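Oligopeptide ABC transporter, periplasmic oligopeptide-binding protein, putative (PDB 5IPW) probably binds oligopeptides outside the cytoplasmic membrane and delivers them to an ABC transporter for uptake. Local coordinates at residues 140-145 with 197-202; 130-135 with 165-170; 359-364 with 464-469; 580-583 with 587-590. One frame throughout, in Å; residues are numbered along the deposited sequence.

Contact 1: 140-145 with 197-202; sequences VGNDDI and QFHPKY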
# COMPACT_ATOMS: atom_id res chain seq x y z
N VAL A 140 2.94 11.74 -19.04
CA VAL A 140 3.74 10.60 -18.63
C VAL A 140 4.76 10.31 -19.74
O VAL A 140 5.95 10.20 -19.47
CB VAL A 140 2.88 9.35 -18.35
CG1 VAL A 140 3.75 8.16 -17.97
CG2 VAL A 140 1.88 9.63 -17.24
N GLY A 141 4.28 10.23 -20.98
CA GLY A 141 5.13 9.92 -22.14
C GLY A 141 5.90 11.08 -22.73
O GLY A 141 6.37 10.99 -23.87
N ASN A 142 6.02 12.17 -21.98
CA ASN A 142 6.78 13.34 -22.39
C ASN A 142 8.08 13.45 -21.60
O ASN A 142 8.07 13.66 -20.38
CB ASN A 142 5.95 14.60 -22.18
CG ASN A 142 6.69 15.86 -22.55
OD1 ASN A 142 7.60 16.29 -21.85
ND2 ASN A 142 6.29 16.48 -23.66
N ASP A 143 9.21 13.35 -22.31
CA ASP A 143 10.53 13.23 -21.67
C ASP A 143 10.95 14.45 -20.86
O ASP A 143 11.64 14.32 -19.86
CB ASP A 143 11.60 12.91 -22.73
CG ASP A 143 11.26 11.67 -23.56
OD1 ASP A 143 10.27 10.97 -23.25
OD2 ASP A 143 11.98 11.42 -24.55
N ASP A 144 10.52 15.64 -21.29
CA ASP A 144 10.82 16.87 -20.56
C ASP A 144 10.07 16.90 -19.23
O ASP A 144 10.67 17.10 -18.17
CB ASP A 144 10.43 18.09 -21.38
CG ASP A 144 11.25 18.23 -22.64
OD1 ASP A 144 12.45 18.53 -22.52
OD2 ASP A 144 10.69 18.06 -23.74
N ILE A 145 8.75 16.71 -19.30
CA ILE A 145 7.89 16.74 -18.12
C ILE A 145 8.21 15.57 -17.20
O ILE A 145 8.37 15.76 -15.99
CB ILE A 145 6.40 16.69 -18.51
CG1 ILE A 145 5.99 17.99 -19.21
CG2 ILE A 145 5.52 16.48 -17.28
CD1 ILE A 145 4.70 17.91 -19.98
N GLN A 197 -2.62 24.84 -22.94
CA GLN A 197 -2.06 26.19 -23.10
C GLN A 197 -0.63 26.32 -22.57
O GLN A 197 0.06 27.29 -22.90
CB GLN A 197 -2.95 27.23 -22.42
CG GLN A 197 -3.00 27.12 -20.91
CD GLN A 197 -3.89 28.17 -20.31
OE1 GLN A 197 -3.67 29.36 -20.52
NE2 GLN A 197 -4.90 27.74 -19.56
N PHE A 198 -0.20 25.37 -21.75
CA PHE A 198 1.15 25.34 -21.18
C PHE A 198 2.06 24.28 -21.82
O PHE A 198 3.18 24.06 -21.36
CB PHE A 198 1.05 25.06 -19.67
CG PHE A 198 0.12 25.98 -18.95
CD1 PHE A 198 0.38 27.34 -18.88
CD2 PHE A 198 -1.03 25.50 -18.34
CE1 PHE A 198 -0.47 28.20 -18.22
CE2 PHE A 198 -1.89 26.35 -17.68
CZ PHE A 198 -1.61 27.71 -17.61
N HIS A 199 1.58 23.65 -22.89
CA HIS A 199 2.26 22.52 -23.50
C HIS A 199 2.69 22.85 -24.93
O HIS A 199 1.84 23.12 -25.78
CB HIS A 199 1.35 21.30 -23.49
CG HIS A 199 2.08 20.00 -23.60
ND1 HIS A 199 2.52 19.50 -24.80
CD2 HIS A 199 2.42 19.09 -22.66
CE1 HIS A 199 3.12 18.34 -24.60
NE2 HIS A 199 3.07 18.06 -23.31
N PRO A 200 4.01 22.85 -25.21
CA PRO A 200 4.56 23.21 -26.52
C PRO A 200 4.05 22.42 -27.73
O PRO A 200 4.07 22.94 -28.84
CB PRO A 200 6.07 22.97 -26.36
CG PRO A 200 6.22 22.18 -25.10
CD PRO A 200 5.09 22.62 -24.23
N LYS A 201 3.64 21.17 -27.53
CA LYS A 201 3.04 20.39 -28.60
C LYS A 201 1.72 20.98 -29.11
O LYS A 201 1.39 20.81 -30.28
CB LYS A 201 2.81 18.94 -28.16
CG LYS A 201 2.34 18.02 -29.28
CD LYS A 201 1.97 16.65 -28.76
CE LYS A 201 1.33 15.80 -29.84
NZ LYS A 201 0.93 14.46 -29.33
N TYR A 202 0.97 21.64 -28.24
CA TYR A 202 -0.34 22.18 -28.60
C TYR A 202 -0.37 23.69 -28.67
O TYR A 202 -1.31 24.26 -29.23
CB TYR A 202 -1.40 21.67 -27.61
CG TYR A 202 -1.50 20.16 -27.61
CD1 TYR A 202 -2.23 19.50 -28.59
CD2 TYR A 202 -0.82 19.40 -26.67
CE1 TYR A 202 -2.30 18.11 -28.62
CE2 TYR A 202 -0.88 18.02 -26.69
CZ TYR A 202 -1.63 17.38 -27.66
OH TYR A 202 -1.70 16.01 -27.68
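His199 meets Asn142 and Ile145 with the far side of its imidazole, and its side chain illustrates how one ring can join two loops. From CB, CG lies anti to the backbone N (chi1 -158°), which carries the ring toward the loop 140-145. On one branch CD2 comes to 3.7 Å from Ile145 CD1. On the other, ND1 turns back to its own loop and takes a weak hydrogen bond from the backbone N of Lys201, 3.4 Å away. CE1 faces Asn142 ND2 at 3.8 Å, and at the tip NE2 touches both partners, 3.6 Å from Asn142 ND2 and 3.7 Å from Ile145 CD1. Amide and ring approach from opposite directions with their planes 75° apart.

The amide is set from behind: Asn142 OD1 accepts an almost straight hydrogen bond of 2.8 Å from the backbone N of Ile145. This Asx motif turns the chain just after helix 129-140 and places Ile145 beside the same imidazole. The polar demand of NE2 is met by the carbonyl O of Asp138, near the end of that helix, while the carboxylate of Asp138 receives Lys201 and Tyr202. With NE2 donating to a carbonyl and ND1 accepting, if weakly, the pattern is consistent with a neutral imidazole; Asn142 and Ile145 then add van der Waals contact around a ring whose hydrogen bonding is settled by other groups.

Contact 2: 130-135 with 165-170; sequences HDIVFW and YTVKFE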
# COMPACT_ATOMS: atom_id res chain seq x y z
N HIS A 130 -10.19 11.41 -23.87
CA HIS A 130 -9.08 12.19 -24.42
C HIS A 130 -8.22 12.78 -23.31
O HIS A 130 -7.02 12.95 -23.49
CB HIS A 130 -9.60 13.27 -25.37
CG HIS A 130 -10.48 12.73 -26.45
ND1 HIS A 130 -10.02 11.85 -27.41
CD2 HIS A 130 -11.80 12.89 -26.69
CE1 HIS A 130 -11.02 11.51 -28.20
NE2 HIS A 130 -12.11 12.13 -27.79
N ASP A 131 -8.82 13.07 -22.15
CA ASP A 131 -8.05 13.53 -20.99
C ASP A 131 -7.10 12.46 -20.46
O ASP A 131 -6.04 12.79 -19.91
CB ASP A 131 -8.99 13.98 -19.88
CG ASP A 131 -9.71 15.26 -20.23
OD1 ASP A 131 -9.06 16.16 -20.81
OD2 ASP A 131 -10.91 15.38 -19.91
N ILE A 132 -7.47 11.20 -20.59
CA ILE A 132 -6.60 10.10 -20.20
C ILE A 132 -5.47 9.98 -21.21
O ILE A 132 -4.31 9.87 -20.83
CB ILE A 132 -7.36 8.77 -20.10
CG1 ILE A 132 -8.44 8.88 -19.02
CG2 ILE A 132 -6.39 7.63 -19.79
CD1 ILE A 132 -9.37 7.69 -18.92
N VAL A 133 -5.81 10.03 -22.50
CA VAL A 133 -4.81 9.93 -23.56
C VAL A 133 -3.82 11.08 -23.44
O VAL A 133 -2.60 10.89 -23.48
CB VAL A 133 -5.45 9.95 -24.97
CG1 VAL A 133 -4.38 10.02 -26.04
CG2 VAL A 133 -6.33 8.73 -25.18
N PHE A 134 -4.35 12.28 -23.28
CA PHE A 134 -3.51 13.44 -23.05
C PHE A 134 -2.52 13.18 -21.93
O PHE A 134 -1.33 13.45 -22.06
CB PHE A 134 -4.38 14.64 -22.69
CG PHE A 134 -3.59 15.83 -22.26
CD1 PHE A 134 -2.87 16.57 -23.18
CD2 PHE A 134 -3.55 16.20 -20.93
CE1 PHE A 134 -2.14 17.66 -22.78
CE2 PHE A 134 -2.82 17.30 -20.52
CZ PHE A 134 -2.11 18.03 -21.45
N TRP A 135 -3.01 12.63 -20.82
CA TRP A 135 -2.17 12.33 -19.69
C TRP A 135 -1.08 11.29 -20.01
O TRP A 135 0.09 11.54 -19.73
CB TRP A 135 -3.01 11.87 -18.51
CG TRP A 135 -2.20 11.44 -17.33
CD1 TRP A 135 -1.49 12.25 -16.50
CD2 TRP A 135 -2.01 10.11 -16.86
NE1 TRP A 135 -0.87 11.50 -15.53
CE2 TRP A 135 -1.18 10.18 -15.73
CE3 TRP A 135 -2.47 8.86 -17.28
CZ2 TRP A 135 -0.79 9.05 -15.01
CZ3 TRP A 135 -2.08 7.73 -16.58
CH2 TRP A 135 -1.24 7.83 -15.45
N TYR A 165 -15.97 8.14 -24.44
CA TYR A 165 -16.17 7.48 -23.17
C TYR A 165 -15.63 6.06 -23.14
O TYR A 165 -16.02 5.25 -22.30
CB TYR A 165 -17.66 7.55 -22.82
CG TYR A 165 -18.14 8.98 -22.84
CD1 TYR A 165 -17.67 9.90 -21.90
CD2 TYR A 165 -19.01 9.44 -23.83
CE1 TYR A 165 -18.07 11.22 -21.92
CE2 TYR A 165 -19.42 10.77 -23.86
CZ TYR A 165 -18.94 11.65 -22.90
OH TYR A 165 -19.34 12.97 -22.91
N THR A 166 -14.69 5.76 -24.03
CA THR A 166 -14.00 4.48 -24.03
C THR A 166 -12.53 4.71 -24.30
O THR A 166 -12.17 5.36 -25.28
CB THR A 166 -14.55 3.51 -25.11
OG1 THR A 166 -15.95 3.74 -25.31
CG2 THR A 166 -14.33 2.08 -24.68
N VAL A 167 -11.69 4.18 -23.41
CA VAL A 167 -10.25 4.29 -23.53
C VAL A 167 -9.67 2.89 -23.57
O VAL A 167 -10.11 2.00 -22.84
CB VAL A 167 -9.62 5.12 -22.37
CG1 VAL A 167 -9.99 4.56 -21.01
CG2 VAL A 167 -8.10 5.22 -22.52
N LYS A 168 -8.68 2.70 -24.45
CA LYS A 168 -8.07 1.41 -24.68
C LYS A 168 -6.59 1.49 -24.39
O LYS A 168 -5.89 2.34 -24.94
CB LYS A 168 -8.31 0.98 -26.14
CG LYS A 168 -7.53 -0.25 -26.60
CD LYS A 168 -7.89 -0.64 -28.02
CE LYS A 168 -7.01 -1.78 -28.53
NZ LYS A 168 -7.61 -2.47 -29.70
N PHE A 169 -6.12 0.62 -23.51
CA PHE A 169 -4.69 0.47 -23.24
C PHE A 169 -4.25 -0.82 -23.91
O PHE A 169 -4.69 -1.90 -23.51
CB PHE A 169 -4.43 0.35 -21.73
CG PHE A 169 -4.72 1.61 -20.96
CD1 PHE A 169 -6.02 1.93 -20.58
CD2 PHE A 169 -3.69 2.46 -20.58
CE1 PHE A 169 -6.28 3.08 -19.86
CE2 PHE A 169 -3.95 3.62 -19.86
CZ PHE A 169 -5.25 3.93 -19.50
N GLU A 170 -3.41 -0.72 -24.94
CA GLU A 170 -2.85 -1.89 -25.61
C GLU A 170 -1.37 -1.99 -25.29
O GLU A 170 -0.58 -1.12 -25.67
CB GLU A 170 -3.05 -1.83 -27.12
CG GLU A 170 -2.45 -3.01 -27.88
CD GLU A 170 -3.01 -3.17 -29.29
OE1 GLU A 170 -3.15 -4.33 -29.74
OE2 GLU A 170 -3.31 -2.15 -29.93
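This is a buried helix-on-sheet contact, in which helix 129-140 lies against strand 166-171 of the five-stranded antiparallel sheet and Ile132 makes the close contacts from the helix, meeting Val167 and Phe169. These two strand residues, two apart in sequence, present their side chains to the same face of the sheet, as the alternation of an extended strand requires. Ile132 points at the strand and divides its two branches between them. Its longer branch, with CG1 anti to the carbonyl carbon (chi1 -62°), ends in CD1, 3.8 Å from Val167 CG1. The shorter branch, CG2, touches both partners, 4.0 Å from Val167 CG2 and 3.9 Å from Phe169 CZ. Both pairs of side chains cross at about a right angle, and it is the outermost atom of the phenyl ring that reaches the isoleucine.

Neighbouring groups extend this apolar layer: Leu84 and Tyr127 touch Ile132, Val159 of the adjacent strand touches both Val167 and Phe169, and the ring of Phe178 meets that of Phe169. On the strand, the backbones of Val167 and Phe169 bond to Phe113 and Tyr111. A polar tie lies two residues back on the helix, where His130 is hydrogen-bonded to Asp164 beside the start of the strand. The close contacts between helix and strand are of methyl and aromatic carbon, so the meeting of Ile132 with Val167 and Phe169 depends on shape and on the exclusion of water.

Contact 3: 359-364 with 464-469; sequences VRFRQA and IGVWVE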
# COMPACT_ATOMS: atom_id res chain seq x y z
N VAL A 359 14.88 -27.98 7.17
CA VAL A 359 13.60 -27.41 7.59
C VAL A 359 13.37 -27.54 9.09
O VAL A 359 12.93 -26.61 9.76
CB VAL A 359 12.42 -28.12 6.88
CG1 VAL A 359 11.10 -27.45 7.26
CG2 VAL A 359 12.59 -28.11 5.36
N ARG A 360 13.68 -28.73 9.60
CA ARG A 360 13.49 -29.05 11.01
C ARG A 360 14.24 -28.11 11.94
O ARG A 360 13.77 -27.82 13.04
CB ARG A 360 13.91 -30.50 11.26
CG ARG A 360 12.94 -31.51 10.65
CD ARG A 360 13.66 -32.63 9.92
NE ARG A 360 14.65 -33.29 10.77
CZ ARG A 360 15.52 -34.21 10.35
NH1 ARG A 360 15.53 -34.61 9.08
NH2 ARG A 360 16.37 -34.74 11.21
N PHE A 361 15.41 -27.64 11.50
CA PHE A 361 16.17 -26.67 12.28
C PHE A 361 15.38 -25.36 12.41
O PHE A 361 15.35 -24.75 13.48
CB PHE A 361 17.56 -26.40 11.67
CG PHE A 361 18.41 -25.47 12.51
CD1 PHE A 361 18.84 -25.85 13.78
CD2 PHE A 361 18.75 -24.20 12.05
CE1 PHE A 361 19.59 -25.00 14.57
CE2 PHE A 361 19.51 -23.35 12.84
CZ PHE A 361 19.93 -23.74 14.11
N ARG A 362 14.74 -24.95 11.32
CA ARG A 362 13.96 -23.71 11.30
C ARG A 362 12.68 -23.88 12.12
O ARG A 362 12.40 -23.07 13.02
CB ARG A 362 13.67 -23.27 9.87
CG ARG A 362 14.93 -23.12 9.03
CD ARG A 362 14.69 -22.41 7.72
NE ARG A 362 13.87 -23.18 6.78
CZ ARG A 362 14.34 -23.88 5.74
NH1 ARG A 362 15.64 -23.97 5.48
NH2 ARG A 362 13.48 -24.52 4.96
N GLN A 363 11.93 -24.95 11.85
CA GLN A 363 10.77 -25.33 12.66
C GLN A 363 11.11 -25.24 14.15
O GLN A 363 10.40 -24.60 14.94
CB GLN A 363 10.30 -26.75 12.32
CG GLN A 363 9.66 -26.86 10.94
CD GLN A 363 9.41 -28.30 10.50
OE1 GLN A 363 9.80 -29.25 11.17
NE2 GLN A 363 8.75 -28.46 9.35
N ALA A 364 12.23 -25.86 14.51
CA ALA A 364 12.74 -25.83 15.88
C ALA A 364 13.01 -24.41 16.37
O ALA A 364 12.62 -24.04 17.48
CB ALA A 364 14.00 -26.68 15.99
N ILE A 464 17.20 -24.29 23.97
CA ILE A 464 17.33 -25.42 23.04
C ILE A 464 18.79 -25.71 22.66
O ILE A 464 19.06 -26.51 21.76
CB ILE A 464 16.43 -25.27 21.78
CG1 ILE A 464 16.86 -24.07 20.92
CG2 ILE A 464 14.98 -25.14 22.20
CD1 ILE A 464 16.13 -23.98 19.59
N GLY A 465 19.71 -25.06 23.36
CA GLY A 465 21.14 -25.26 23.16
C GLY A 465 21.74 -24.56 21.95
O GLY A 465 22.85 -24.87 21.55
N VAL A 466 21.00 -23.62 21.37
CA VAL A 466 21.48 -22.88 20.22
C VAL A 466 22.09 -21.57 20.69
O VAL A 466 21.40 -20.72 21.26
CB VAL A 466 20.36 -22.61 19.20
CG1 VAL A 466 20.82 -21.63 18.14
CG2 VAL A 466 19.90 -23.92 18.56
N TRP A 467 23.39 -21.42 20.46
CA TRP A 467 24.15 -20.27 20.93
C TRP A 467 24.10 -19.15 19.89
O TRP A 467 24.49 -19.35 18.74
CB TRP A 467 25.61 -20.67 21.16
CG TRP A 467 26.46 -19.66 21.88
CD1 TRP A 467 26.13 -18.37 22.21
CD2 TRP A 467 27.80 -19.85 22.34
NE1 TRP A 467 27.17 -17.76 22.85
CE2 TRP A 467 28.21 -18.64 22.94
CE3 TRP A 467 28.70 -20.93 22.30
CZ2 TRP A 467 29.48 -18.48 23.51
CZ3 TRP A 467 29.96 -20.77 22.86
CH2 TRP A 467 30.34 -19.56 23.46
N VAL A 468 23.63 -17.97 20.28
CA VAL A 468 23.69 -16.82 19.40
C VAL A 468 24.23 -15.59 20.11
O VAL A 468 24.11 -15.46 21.34
CB VAL A 468 22.31 -16.48 18.78
CG1 VAL A 468 21.83 -17.64 17.91
CG2 VAL A 468 21.29 -16.13 19.85
N GLU A 469 24.85 -14.72 19.33
CA GLU A 469 25.21 -13.37 19.75
C GLU A 469 24.57 -12.39 18.78
O GLU A 469 24.12 -12.78 17.70
CB GLU A 469 26.72 -13.16 19.75
CG GLU A 469 27.50 -14.11 20.65
CD GLU A 469 27.14 -13.99 22.13
OE1 GLU A 469 26.63 -12.93 22.55
OE2 GLU A 469 27.39 -14.96 22.87
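Phe361 and Ala364 pack against Val466 and Ile464, and these two pairs make up the packed part of the contact. Phe361 and Val466 approach from opposite directions, with ring atom CE1 4.1 Å from Val466 CG2. The phenylalanine reaches out of helix 359-367 because its CG lies anti to the backbone N (chi1 -176°). One turn on, Ala364 offers its backbone: the carbonyl O lies 4.1 Å from Ile464 CD1, a van der Waals approach to the end of the isoleucine's longer branch. That branch starts between the backbone N and the carbonyl carbon (chi1 64°) and runs out extended to the helix. All four residues are buried, and Leu417 of helix 410-420 covers both Phe361 and Ala364.

The two partners on the other side straddle Gly465, whose positive phi marks it as the C-prime residue of a Schellman motif ending helix 448-462. Either side of this turn, Ile464, still at the helix end, and Val466, just ahead of strand 467-472, both point at helix 359-367; the segment is thus the turn from a helix into an outermost strand of a mixed five-stranded sheet.

Farther along the strand the character changes. Trp467 and Glu469 lie well away from helix 359-367 and are partly exposed; Trp467 NE1 gives a 2.8 Å hydrogen bond to Glu469 OE2. The acceptor sits 20° out of the indole plane, and the indole itself stacks on Tyr430 and has a cation-pi partner in Arg440.

Contact 4: 580-583 with 587-590; sequences KIHR and WMIG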
# COMPACT_ATOMS: atom_id res chain seq x y z
N LYS A 580 1.57 -21.62 0.56
CA LYS A 580 1.73 -23.02 0.95
C LYS A 580 3.21 -23.31 1.04
O LYS A 580 3.71 -23.73 2.08
CB LYS A 580 1.05 -23.96 -0.07
CG LYS A 580 1.16 -25.45 0.24
CD LYS A 580 0.81 -26.32 -0.96
CE LYS A 580 1.26 -27.76 -0.74
NZ LYS A 580 0.90 -28.66 -1.86
N ILE A 581 3.92 -23.06 -0.06
CA ILE A 581 5.36 -23.26 -0.11
C ILE A 581 6.06 -22.59 1.08
O ILE A 581 6.78 -23.24 1.84
CB ILE A 581 5.93 -22.77 -1.45
CG1 ILE A 581 5.58 -23.78 -2.55
CG2 ILE A 581 7.43 -22.55 -1.35
CD1 ILE A 581 5.89 -23.35 -3.97
N HIS A 582 5.83 -21.30 1.28
CA HIS A 582 6.39 -20.58 2.43
C HIS A 582 5.97 -21.16 3.78
O HIS A 582 6.55 -20.83 4.81
CB HIS A 582 5.99 -19.10 2.39
CG HIS A 582 6.87 -18.25 1.53
ND1 HIS A 582 7.92 -17.51 2.04
CD2 HIS A 582 6.86 -18.00 0.19
CE1 HIS A 582 8.51 -16.85 1.06
NE2 HIS A 582 7.89 -17.14 -0.07
N ARG A 583 4.93 -21.98 3.77
CA ARG A 583 4.40 -22.60 4.98
C ARG A 583 5.21 -23.84 5.31
O ARG A 583 5.62 -24.05 6.45
CB ARG A 583 2.95 -22.99 4.75
CG ARG A 583 2.10 -23.09 6.00
CD ARG A 583 0.63 -23.02 5.61
NE ARG A 583 0.26 -24.02 4.60
CZ ARG A 583 -0.75 -23.92 3.74
NH1 ARG A 583 -1.54 -22.85 3.71
NH2 ARG A 583 -0.97 -24.91 2.87
N TRP A 587 11.61 -20.17 5.63
CA TRP A 587 12.79 -19.35 5.34
C TRP A 587 12.82 -18.04 6.11
O TRP A 587 13.89 -17.54 6.45
CB TRP A 587 12.86 -19.04 3.87
CG TRP A 587 13.05 -20.22 3.03
CD1 TRP A 587 14.13 -21.07 3.03
CD2 TRP A 587 12.16 -20.70 2.03
NE1 TRP A 587 13.96 -22.05 2.09
CE2 TRP A 587 12.76 -21.85 1.45
CE3 TRP A 587 10.92 -20.28 1.55
CZ2 TRP A 587 12.15 -22.57 0.43
CZ3 TRP A 587 10.31 -20.99 0.54
CH2 TRP A 587 10.93 -22.13 -0.01
N MET A 588 11.64 -17.48 6.38
CA MET A 588 11.54 -16.32 7.27
C MET A 588 10.90 -16.75 8.58
O MET A 588 9.84 -17.37 8.58
CB MET A 588 10.72 -15.20 6.63
CG MET A 588 11.50 -14.37 5.62
SD MET A 588 10.49 -13.16 4.75
CE MET A 588 9.58 -14.24 3.66
N ILE A 589 11.55 -16.42 9.68
CA ILE A 589 11.03 -16.71 11.01
C ILE A 589 10.80 -15.39 11.71
O ILE A 589 11.74 -14.75 12.18
CB ILE A 589 11.98 -17.61 11.83
CG1 ILE A 589 12.15 -18.97 11.15
CG2 ILE A 589 11.45 -17.79 13.25
CD1 ILE A 589 13.26 -19.82 11.74
N GLY A 590 9.54 -14.97 11.75
CA GLY A 590 9.16 -13.72 12.41
C GLY A 590 8.60 -13.89 13.80
O GLY A 590 8.30 -14.99 14.23
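Ile581 opens the contact from the last turns of helix 568-584 by setting a methyl group at the edge of the Trp587 indole. Its CG2, anti to the backbone N, lies 3.8 Å from Trp587 CH2 and equally far from CZ3, near the plane of the rings. The Ile581 side chain also touches Val551 and Leu555 of helix 550-564, and Val551 reaches Trp587 as well.

His582, the next residue, receives the same indole in a different way. The edge of Trp587 points at the face of the imidazole, with CE3 above the ring toward its rim, 4.1 Å from His582 ND1. This is a T-shaped stack: the centroids of the imidazole and the six-membered ring are 5.5 Å apart and the planes stand at 86°. It bridges the short connection from helix 568-584 to strand 589-591, an outermost strand of the mixed sheet that also holds 467-472, so that residues only five apart along the chain fold back on one another.

Met588 comes to the same imidazole obliquely. Its chain bends at chi3 (-73°), bringing the terminal methyl CE to 3.8 Å from His582 CE1. The other nitrogen of the histidine, NE2, donates to the carbonyl O of Ile507, a bond that limits rotation of the ring between its neighbours. Trp518 stacks on Trp587 and also meets the His582 ring, while Arg583 turns to a salt bridge with Asp398.

The four contacts form two pairs on opposite sides of the chain's centre. Contacts 1 and 2, 16 Å apart between centres, share helix 129-140: Val140 ends the helix that carries 130-135, its N probably bonds to Trp135 O, and their segments alternate in sequence. Both close before contact 3 opens, which closes before contact 4. Contacts 3 and 4, 15 Å apart between centres, reach the same mixed sheet through strands 467-472 and 589-591, its outermost members, and touch where Arg362 meets Trp587 and Ile589. Contacts 1 and 3 lie about 59 Å apart, centre to centre. Such a spread is consistent with the separate lobes of solute-binding proteins, which in this family enclose the ligand between them.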